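Long-range contacts in putative TetR family transcriptional regulator (Streptomyces coelicolor A3, PDB 3BQY), which probably binds regulatory DNA as a TetR-type transcription factor, most likely a repressor: residues D3-L12 and Y42-M53; D160-V168 and L180-F188. All coordinates share one frame; numbering follows the deposited sequence.

Interaction 1: D3-L12 and Y42-M53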
loop_
_atom_site.group_PDB
_atom_site.type_symbol
_atom_site.label_atom_id
_atom_site.label_comp_id
_atom_site.label_asym_id
_atom_site.label_seq_id
_atom_site.Cartn_x
_atom_site.Cartn_y
_atom_site.Cartn_z
ATOM N N ASP A 3 -21.819 22.430 5.691
ATOM C CA ASP A 3 -21.363 22.982 4.375
ATOM C C ASP A 3 -20.069 22.298 3.967
ATOM O O ASP A 3 -19.977 21.766 2.858
ATOM C CB ASP A 3 -21.188 24.499 4.434
ATOM C CG ASP A 3 -21.873 25.223 3.267
ATOM O OD1 ASP A 3 -21.492 26.375 2.994
ATOM O OD2 ASP A 3 -22.804 24.667 2.635
ATOM N N ARG A 4 -19.067 22.328 4.849
ATOM C CA ARG A 4 -17.891 21.486 4.657
ATOM C C ARG A 4 -18.321 20.024 4.657
ATOM O O ARG A 4 -17.901 19.260 3.783
ATOM C CB ARG A 4 -16.803 21.738 5.708
ATOM C CG ARG A 4 -15.796 22.808 5.305
ATOM C CD ARG A 4 -14.462 22.648 6.020
ATOM N NE ARG A 4 -13.609 23.819 5.830
ATOM C CZ ARG A 4 -13.468 24.801 6.721
ATOM N NH1 ARG A 4 -12.677 25.832 6.456
ATOM N NH2 ARG A 4 -14.110 24.753 7.885
ATOM N N ALA A 5 -19.187 19.658 5.604
ATOM C CA ALA A 5 -19.676 18.281 5.762
ATOM C C ALA A 5 -20.463 17.784 4.546
ATOM O O ALA A 5 -20.290 16.628 4.118
ATOM C CB ALA A 5 -20.522 18.160 7.030
ATOM N N ARG A 6 -21.315 18.663 4.014
ATOM C CA ARG A 6 -22.141 18.363 2.849
ATOM C C ARG A 6 -21.292 18.245 1.587
ATOM O O ARG A 6 -21.573 17.412 0.715
ATOM C CB ARG A 6 -23.215 19.437 2.669
ATOM C CG ARG A 6 -24.153 19.566 3.857
ATOM C CD ARG A 6 -25.208 20.645 3.639
ATOM N NE ARG A 6 -26.132 20.723 4.768
ATOM C CZ ARG A 6 -27.044 21.677 4.940
ATOM N NH1 ARG A 6 -27.171 22.663 4.058
ATOM N NH2 ARG A 6 -27.834 21.649 6.005
ATOM N N THR A 7 -20.263 19.090 1.498
ATOM C CA THR A 7 -19.288 19.029 0.421
ATOM C C THR A 7 -18.526 17.711 0.464
ATOM O O THR A 7 -18.347 17.073 -0.573
ATOM C CB THR A 7 -18.323 20.208 0.482
ATOM O OG1 THR A 7 -19.083 21.411 0.339
ATOM C CG2 THR A 7 -17.308 20.153 -0.644
ATOM N N VAL A 8 -18.104 17.286 1.660
ATOM C CA VAL A 8 -17.412 16.005 1.800
ATOM C C VAL A 8 -18.316 14.834 1.374
ATOM O O VAL A 8 -17.873 13.914 0.685
ATOM C CB VAL A 8 -16.886 15.773 3.245
ATOM C CG1 VAL A 8 -16.366 14.324 3.404
ATOM C CG2 VAL A 8 -15.758 16.785 3.562
ATOM N N GLN A 9 -19.584 14.887 1.763
ATOM C CA GLN A 9 -20.519 13.823 1.408
ATOM C C GLN A 9 -20.742 13.760 -0.104
ATOM O O GLN A 9 -20.742 12.689 -0.691
ATOM C CB GLN A 9 -21.858 13.998 2.134
ATOM C CG GLN A 9 -22.780 12.792 1.984
ATOM C CD GLN A 9 -22.112 11.471 2.394
ATOM O OE1 GLN A 9 -21.814 11.256 3.570
ATOM N NE2 GLN A 9 -21.865 10.590 1.417
ATOM N N THR A 10 -20.940 14.913 -0.721
ATOM C CA THR A 10 -21.103 14.987 -2.178
ATOM C C THR A 10 -19.868 14.429 -2.909
ATOM O O THR A 10 -19.996 13.657 -3.871
ATOM C CB THR A 10 -21.455 16.413 -2.624
ATOM O OG1 THR A 10 -22.692 16.794 -2.005
ATOM C CG2 THR A 10 -21.635 16.492 -4.152
ATOM N N ALA A 11 -18.683 14.797 -2.426
ATOM C CA ALA A 11 -17.431 14.297 -2.969
ATOM C C ALA A 11 -17.315 12.773 -2.851
ATOM O O ALA A 11 -16.934 12.103 -3.815
ATOM C CB ALA A 11 -16.244 15.010 -2.317
ATOM N N LEU A 12 -17.681 12.214 -1.692
ATOM C CA LEU A 12 -17.727 10.763 -1.523
ATOM C C LEU A 12 -18.736 10.094 -2.479
ATOM O O LEU A 12 -18.470 9.002 -2.989
ATOM C CB LEU A 12 -18.057 10.392 -0.060
ATOM C CG LEU A 12 -16.928 10.753 0.933
ATOM C CD1 LEU A 12 -17.455 10.657 2.356
ATOM C CD2 LEU A 12 -15.690 9.861 0.756
ATOM N N TYR A 42 -14.027 26.816 1.277
ATOM C CA TYR A 42 -14.109 25.749 2.286
ATOM C C TYR A 42 -12.876 24.860 2.320
ATOM O O TYR A 42 -12.481 24.381 3.380
ATOM C CB TYR A 42 -15.391 24.920 2.096
ATOM C CG TYR A 42 -16.618 25.767 2.325
ATOM C CD1 TYR A 42 -17.096 26.004 3.628
ATOM C CD2 TYR A 42 -17.271 26.387 1.255
ATOM C CE1 TYR A 42 -18.215 26.823 3.850
ATOM C CE2 TYR A 42 -18.385 27.200 1.464
ATOM C CZ TYR A 42 -18.852 27.415 2.762
ATOM O OH TYR A 42 -19.957 28.228 2.960
ATOM N N PHE A 43 -12.271 24.644 1.157
ATOM C CA PHE A 43 -11.071 23.832 1.042
ATOM C C PHE A 43 -10.070 24.578 0.180
ATOM O O PHE A 43 -10.303 24.747 -1.014
ATOM C CB PHE A 43 -11.400 22.474 0.399
ATOM C CG PHE A 43 -12.409 21.691 1.163
ATOM C CD1 PHE A 43 -12.028 20.957 2.273
ATOM C CD2 PHE A 43 -13.749 21.727 0.801
ATOM C CE1 PHE A 43 -12.975 20.245 3.011
ATOM C CE2 PHE A 43 -14.694 21.015 1.521
ATOM C CZ PHE A 43 -14.302 20.266 2.624
ATOM N N ALA A 44 -8.955 24.990 0.769
ATOM C CA ALA A 44 -7.957 25.790 0.049
ATOM C C ALA A 44 -7.402 25.074 -1.186
ATOM O O ALA A 44 -7.039 25.717 -2.172
ATOM C CB ALA A 44 -6.820 26.201 0.982
ATOM N N ALA A 45 -7.345 23.742 -1.120
ATOM C CA ALA A 45 -6.833 22.927 -2.209
ATOM C C ALA A 45 -7.576 21.593 -2.228
ATOM O O ALA A 45 -8.196 21.207 -1.225
ATOM C CB ALA A 45 -5.342 22.696 -2.033
ATOM N N LYS A 46 -7.515 20.900 -3.359
ATOM C CA LYS A 46 -8.122 19.569 -3.470
ATOM C C LYS A 46 -7.544 18.593 -2.438
ATOM O O LYS A 46 -8.282 17.780 -1.886
ATOM C CB LYS A 46 -8.013 18.982 -4.890
ATOM C CG LYS A 46 -8.882 17.693 -5.030
ATOM C CD LYS A 46 -8.906 17.165 -6.463
ATOM C CE LYS A 46 -7.555 16.670 -6.897
ATOM N NZ LYS A 46 -7.706 15.796 -8.104
ATOM N N GLN A 47 -6.257 18.707 -2.125
ATOM C CA GLN A 47 -5.650 17.821 -1.125
ATOM C C GLN A 47 -6.330 17.976 0.262
ATOM O O GLN A 47 -6.425 17.007 1.021
ATOM C CB GLN A 47 -4.112 17.977 -1.084
ATOM C CG GLN A 47 -3.530 18.645 0.164
ATOM C CD GLN A 47 -2.010 18.828 0.137
ATOM O OE1 GLN A 47 -1.304 18.349 -0.765
ATOM N NE2 GLN A 47 -1.500 19.536 1.141
ATOM N N ASP A 48 -6.810 19.182 0.571
ATOM C CA ASP A 48 -7.533 19.459 1.823
ATOM C C ASP A 48 -8.894 18.759 1.819
ATOM O O ASP A 48 -9.306 18.157 2.815
ATOM C CB ASP A 48 -7.713 20.969 2.039
ATOM C CG ASP A 48 -6.372 21.705 2.160
ATOM O OD1 ASP A 48 -5.503 21.241 2.914
ATOM O OD2 ASP A 48 -6.177 22.740 1.493
ATOM N N LEU A 49 -9.583 18.815 0.695
ATOM C CA LEU A 49 -10.806 18.028 0.533
ATOM C C LEU A 49 -10.518 16.514 0.692
ATOM O O LEU A 49 -11.218 15.829 1.442
ATOM C CB LEU A 49 -11.469 18.319 -0.824
ATOM C CG LEU A 49 -12.638 17.397 -1.206
ATOM C CD1 LEU A 49 -13.859 17.648 -0.288
ATOM C CD2 LEU A 49 -12.977 17.579 -2.677
ATOM N N LEU A 50 -9.515 16.000 -0.008
ATOM C CA LEU A 50 -9.151 14.572 0.098
ATOM C C LEU A 50 -8.823 14.165 1.522
ATOM O O LEU A 50 -9.249 13.091 1.986
ATOM C CB LEU A 50 -7.992 14.215 -0.844
ATOM C CG LEU A 50 -8.376 14.283 -2.341
ATOM C CD1 LEU A 50 -7.107 14.260 -3.180
ATOM C CD2 LEU A 50 -9.317 13.180 -2.742
ATOM N N THR A 51 -8.098 15.028 2.227
ATOM C CA THR A 51 -7.738 14.785 3.621
ATOM C C THR A 51 -9.018 14.676 4.480
ATOM O O THR A 51 -9.157 13.758 5.294
ATOM C CB THR A 51 -6.757 15.874 4.101
ATOM O OG1 THR A 51 -5.512 15.707 3.399
ATOM C CG2 THR A 51 -6.523 15.810 5.610
ATOM N N ALA A 52 -9.964 15.590 4.262
ATOM C CA ALA A 52 -11.242 15.573 4.984
ATOM C C ALA A 52 -12.085 14.321 4.667
ATOM O O ALA A 52 -12.707 13.737 5.570
ATOM C CB ALA A 52 -12.043 16.883 4.720
HETATM N N MSE A 53 -12.058 13.896 3.406
HETATM C CA MSE A 53 -12.699 12.663 2.972
HETATM C C MSE A 53 -12.121 11.440 3.684
HETATM O O MSE A 53 -12.878 10.616 4.219
HETATM C CB MSE A 53 -12.587 12.512 1.455
HETATM C CG MSE A 53 -13.496 13.510 0.682
HETATM SE SE MSE A 53 -12.929 13.658 -1.187
HETATM C CE MSE A 53 -13.609 11.933 -1.756
#
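Val8 divides its methyls, CG2 on Phe43 and Ala52, CG1 on Met53, where the first helix of a TetR-type DNA-binding domain crosses helix 46-57, which follows the predicted helix-turn-helix. The two segment axes lie nearly perpendicular, at 85°, and 9.8 Å apart. The side chains meet in a compact patch: CG1 of Val8, set anti to its own N (chi1 171°), lies 4.0 Å from Met53 CG, while CG2 touches both Phe43 CZ and the small Ala52 CB, 3.9 Å from each. Further along helix 4-18, the short Ala11 side chain lets the selenium of selenomethionine Met53 come within 3.8 Å of its CB, with Leu49 CD1 also against it. Bent at chi3, the Met53 chain also brings its CE to Leu12 CD2. Nearer the N-terminus of helix 4-18 the Phe43 ring packs on Thr7 and Val8: Leu49 CD1 sits over one face, offset toward the rim, and Thr7 CG2 approaches Phe43 CE2 to 3.5 Å. Thr7 touches Met32 and Leu49 touches Leu28, so helix 25-32 borders the patch. At the outer margin, in one of its two conformers, the extended Arg4 chain carries NE to Tyr42 O, a 2.8 Å hydrogen bond with an N-H...O angle of 164°, the acceptor lying in the guanidinium plane.

Interaction 2: D160-V168 and L180-F188; sequences DEATLREAV and LPVLTSTDF. With PO4 (phosphate ion), chain C.
One face of the Arg165 guanidinium carries the methyl of Thr184, whose CG2 stands 3.3 Å above the plane and offset toward the rim, while Leu180 CD1 comes obliquely to within 4.0 Å of Arg165 NE. The Phe188 ring meets the Glu161 carboxylate at a slant, the two planes 55° apart, with OE2 3.5 Å from Phe188 CZ. Arg165 reaches Thr184 because its chain bends at chi3 (-54°), which turns NH2 back to Thr184 OG1; at 2.6 Å but with an N-H...O angle of 127°, this hydrogen bond is weak. The same hydroxyl, placed between backbone N and carbonyl carbon, donates to Leu180 O from above the carbonyl plane, and Thr184 N reaches that oxygen from the opposite face, so the last turn of the helix and the arginine share one side chain. The contact joins two short helices, 161-167 and 174-183, of the all-helical TetR-like C-terminal domain, in the excursion between the long helices 126-151 and 188-206. The nearest CA pair, Glu161 and Thr184, lies 3.9 Å apart just past helix 174-183, and Glu161 CB packs 3.6 Å from Leu183 O. Deeper in, Leu164 CD1 faces Leu183 CD1; these two leucines also touch Leu109 and Tyr134 of the second subunit, respectively, which places this side at the dimer interface. Beyond the helix end, a phosphate ion, probably from the crystallisation liquor, lies beside Ser185 and is hydrogen-bonded to Arg131 of the second subunit; its O4 is 2.8 Å from Ser185 OG.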
loop_
_atom_site.group_PDB
_atom_site.type_symbol
_atom_site.label_atom_id
_atom_site.label_comp_id
_atom_site.label_asym_id
_atom_site.label_seq_id
_atom_site.Cartn_x
_atom_site.Cartn_y
_atom_site.Cartn_z
ATOM N N ASP A 160 -2.567 -8.724 -10.084
ATOM C CA ASP A 160 -3.985 -8.854 -10.365
ATOM C C ASP A 160 -4.258 -10.310 -10.757
ATOM O O ASP A 160 -3.622 -10.858 -11.671
ATOM C CB ASP A 160 -4.386 -7.885 -11.478
ATOM C CG ASP A 160 -5.892 -7.881 -11.764
ATOM O OD1 ASP A 160 -6.523 -8.955 -11.813
ATOM O OD2 ASP A 160 -6.445 -6.793 -11.984
ATOM N N GLU A 161 -5.172 -10.923 -10.006
ATOM C CA GLU A 161 -5.692 -12.274 -10.254
ATOM C C GLU A 161 -5.843 -12.663 -11.731
ATOM O O GLU A 161 -5.181 -13.600 -12.189
ATOM C CB GLU A 161 -7.025 -12.479 -9.512
ATOM C CG GLU A 161 -7.668 -11.197 -8.970
ATOM C CD GLU A 161 -9.056 -10.952 -9.527
ATOM O OE1 GLU A 161 -9.447 -11.629 -10.514
ATOM O OE2 GLU A 161 -9.752 -10.062 -8.988
ATOM N N ALA A 162 -6.683 -11.949 -12.473
ATOM C CA ALA A 162 -6.948 -12.292 -13.884
ATOM C C ALA A 162 -5.688 -12.176 -14.757
ATOM O O ALA A 162 -5.405 -13.045 -15.588
ATOM C CB ALA A 162 -8.061 -11.438 -14.436
ATOM N N THR A 163 -4.940 -11.098 -14.544
ATOM C CA THR A 163 -3.708 -10.818 -15.280
ATOM C C THR A 163 -2.680 -11.970 -15.140
ATOM O O THR A 163 -2.126 -12.444 -16.145
ATOM C CB THR A 163 -3.122 -9.449 -14.842
ATOM O OG1 THR A 163 -4.168 -8.468 -14.856
ATOM C CG2 THR A 163 -2.008 -8.990 -15.788
ATOM N N LEU A 164 -2.461 -12.417 -13.898
ATOM C CA LEU A 164 -1.643 -13.601 -13.601
ATOM C C LEU A 164 -1.987 -14.823 -14.451
ATOM O O LEU A 164 -1.121 -15.363 -15.141
ATOM C CB LEU A 164 -1.686 -13.937 -12.109
ATOM C CG LEU A 164 -0.364 -13.477 -11.517
ATOM C CD1 LEU A 164 -0.379 -13.316 -9.996
ATOM C CD2 LEU A 164 0.684 -14.480 -11.932
ATOM N N ARG A 165 -3.259 -15.223 -14.433
ATOM C CA ARG A 165 -3.734 -16.377 -15.211
ATOM C C ARG A 165 -3.231 -16.446 -16.656
ATOM O O ARG A 165 -2.773 -17.496 -17.103
ATOM C CB ARG A 165 -5.268 -16.463 -15.199
ATOM C CG ARG A 165 -5.852 -17.314 -16.347
ATOM C CD ARG A 165 -7.168 -18.003 -15.984
ATOM N NE ARG A 165 -7.041 -18.805 -14.765
ATOM C CZ ARG A 165 -7.639 -18.521 -13.610
ATOM N NH1 ARG A 165 -8.440 -17.459 -13.499
ATOM N NH2 ARG A 165 -7.440 -19.315 -12.563
ATOM N N GLU A 166 -3.313 -15.340 -17.381
ATOM C CA GLU A 166 -3.025 -15.358 -18.829
ATOM C C GLU A 166 -1.535 -15.355 -19.118
ATOM O O GLU A 166 -1.087 -15.942 -20.093
ATOM C CB GLU A 166 -3.677 -14.162 -19.525
ATOM C CG GLU A 166 -4.894 -13.643 -18.795
ATOM C CD GLU A 166 -5.203 -12.210 -19.146
ATOM O OE1 GLU A 166 -4.713 -11.296 -18.431
ATOM O OE2 GLU A 166 -5.920 -12.007 -20.150
ATOM N N ALA A 167 -0.760 -14.689 -18.260
ATOM C CA ALA A 167 0.693 -14.630 -18.457
ATOM C C ALA A 167 1.382 -15.956 -18.088
ATOM O O ALA A 167 2.463 -16.264 -18.570
ATOM C CB ALA A 167 1.268 -13.489 -17.673
ATOM N N VAL A 168 0.716 -16.748 -17.256
ATOM C CA VAL A 168 1.321 -17.935 -16.669
ATOM C C VAL A 168 1.166 -19.194 -17.535
ATOM O O VAL A 168 0.172 -19.378 -18.235
ATOM C CB VAL A 168 0.810 -18.117 -15.214
ATOM C CG1 VAL A 168 0.996 -19.503 -14.702
ATOM C CG2 VAL A 168 1.516 -17.132 -14.302
ATOM N N LEU A 180 -2.253 -21.337 -9.111
ATOM C CA LEU A 180 -3.233 -20.478 -9.809
ATOM C C LEU A 180 -4.626 -20.413 -9.191
ATOM O O LEU A 180 -5.213 -19.341 -9.151
ATOM C CB LEU A 180 -3.395 -20.863 -11.293
ATOM C CG LEU A 180 -2.787 -19.982 -12.385
ATOM C CD1 LEU A 180 -3.420 -20.287 -13.756
ATOM C CD2 LEU A 180 -2.873 -18.480 -12.084
ATOM N N PRO A 181 -5.192 -21.544 -8.754
ATOM C CA PRO A 181 -6.504 -21.361 -8.110
ATOM C C PRO A 181 -6.517 -20.293 -6.990
ATOM O O PRO A 181 -7.456 -19.459 -6.913
ATOM C CB PRO A 181 -6.808 -22.754 -7.543
ATOM C CG PRO A 181 -6.093 -23.702 -8.511
ATOM C CD PRO A 181 -4.803 -22.965 -8.843
ATOM N N VAL A 182 -5.484 -20.315 -6.139
ATOM C CA VAL A 182 -5.385 -19.409 -5.035
ATOM C C VAL A 182 -5.085 -17.985 -5.539
ATOM O O VAL A 182 -5.716 -17.029 -5.093
ATOM C CB VAL A 182 -4.273 -19.871 -4.027
ATOM C CG1 VAL A 182 -4.359 -19.087 -2.726
ATOM C CG2 VAL A 182 -4.369 -21.393 -3.741
ATOM N N LEU A 183 -4.102 -17.838 -6.428
ATOM C CA LEU A 183 -3.677 -16.528 -6.961
ATOM C C LEU A 183 -4.782 -15.739 -7.666
ATOM O O LEU A 183 -4.828 -14.502 -7.571
ATOM C CB LEU A 183 -2.511 -16.680 -7.941
ATOM C CG LEU A 183 -1.184 -17.175 -7.380
ATOM C CD1 LEU A 183 -0.242 -17.470 -8.528
ATOM C CD2 LEU A 183 -0.551 -16.174 -6.423
ATOM N N THR A 184 -5.650 -16.454 -8.382
ATOM C CA THR A 184 -6.718 -15.836 -9.166
ATOM C C THR A 184 -8.048 -15.836 -8.413
ATOM O O THR A 184 -9.084 -15.437 -8.967
ATOM C CB THR A 184 -6.906 -16.551 -10.526
ATOM O OG1 THR A 184 -7.272 -17.928 -10.312
ATOM C CG2 THR A 184 -5.622 -16.486 -11.331
ATOM N N SER A 185 -8.012 -16.307 -7.162
ATOM C CA SER A 185 -9.182 -16.320 -6.271
ATOM C C SER A 185 -9.763 -14.898 -6.153
ATOM O O SER A 185 -9.017 -13.918 -6.030
ATOM C CB SER A 185 -8.728 -16.816 -4.882
ATOM O OG SER A 185 -9.794 -17.210 -4.034
ATOM N N THR A 186 -11.077 -14.763 -6.190
ATOM C CA THR A 186 -11.655 -13.452 -5.886
ATOM C C THR A 186 -11.931 -13.301 -4.385
ATOM O O THR A 186 -12.622 -12.358 -3.957
ATOM C CB THR A 186 -12.928 -13.168 -6.695
ATOM O OG1 THR A 186 -13.872 -14.230 -6.490
ATOM C CG2 THR A 186 -12.596 -13.024 -8.182
ATOM N N ASP A 187 -11.380 -14.226 -3.587
ATOM C CA ASP A 187 -11.575 -14.203 -2.132
ATOM C C ASP A 187 -10.557 -13.309 -1.460
ATOM O O ASP A 187 -9.657 -13.779 -0.762
ATOM C CB ASP A 187 -11.490 -15.602 -1.528
ATOM C CG ASP A 187 -12.241 -15.703 -0.203
ATOM O OD1 ASP A 187 -12.475 -14.637 0.480
ATOM O OD2 ASP A 187 -12.581 -16.865 0.143
ATOM N N PHE A 188 -10.699 -12.014 -1.684
ATOM C CA PHE A 188 -9.808 -11.027 -1.066
ATOM C C PHE A 188 -9.873 -11.048 0.453
ATOM O O PHE A 188 -8.866 -10.818 1.138
ATOM C CB PHE A 188 -10.158 -9.640 -1.552
ATOM C CG PHE A 188 -9.863 -9.432 -2.997
ATOM C CD1 PHE A 188 -8.549 -9.355 -3.436
ATOM C CD2 PHE A 188 -10.901 -9.306 -3.919
ATOM C CE1 PHE A 188 -8.264 -9.147 -4.784
ATOM C CE2 PHE A 188 -10.628 -9.102 -5.263
ATOM C CZ PHE A 188 -9.304 -9.030 -5.693
HETATM P P PO4 C . -7.752 -18.415 -1.195
HETATM O O1 PO4 C . -9.235 -18.531 -0.930
HETATM O O2 PO4 C . -7.236 -17.189 -0.472
HETATM O O3 PO4 C . -7.025 -19.632 -0.681
HETATM O O4 PO4 C . -7.535 -18.268 -2.666
HETATM O O HOH W 1 -10.704 -14.729 -10.627
#

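Interaction 1 closes before interaction 2 opens along the chain, and the two share no helix. Their centres are 36 Å apart, on opposite sides of the chain's centre, and their nearest atoms remain about 20 Å apart, so neither touches the other. The first, between helices 4-18 and 46-57, is a mostly buried junction of the N-terminal DNA-binding region; the second, between helices 161-167 and 174-183, is a surface contact of the C-terminal region. Only interaction 2 is touched by the second subunit. This separation fits the usual TetR division of labour, with DNA recognition at the N-terminal end and dimerisation in the C-terminal domain.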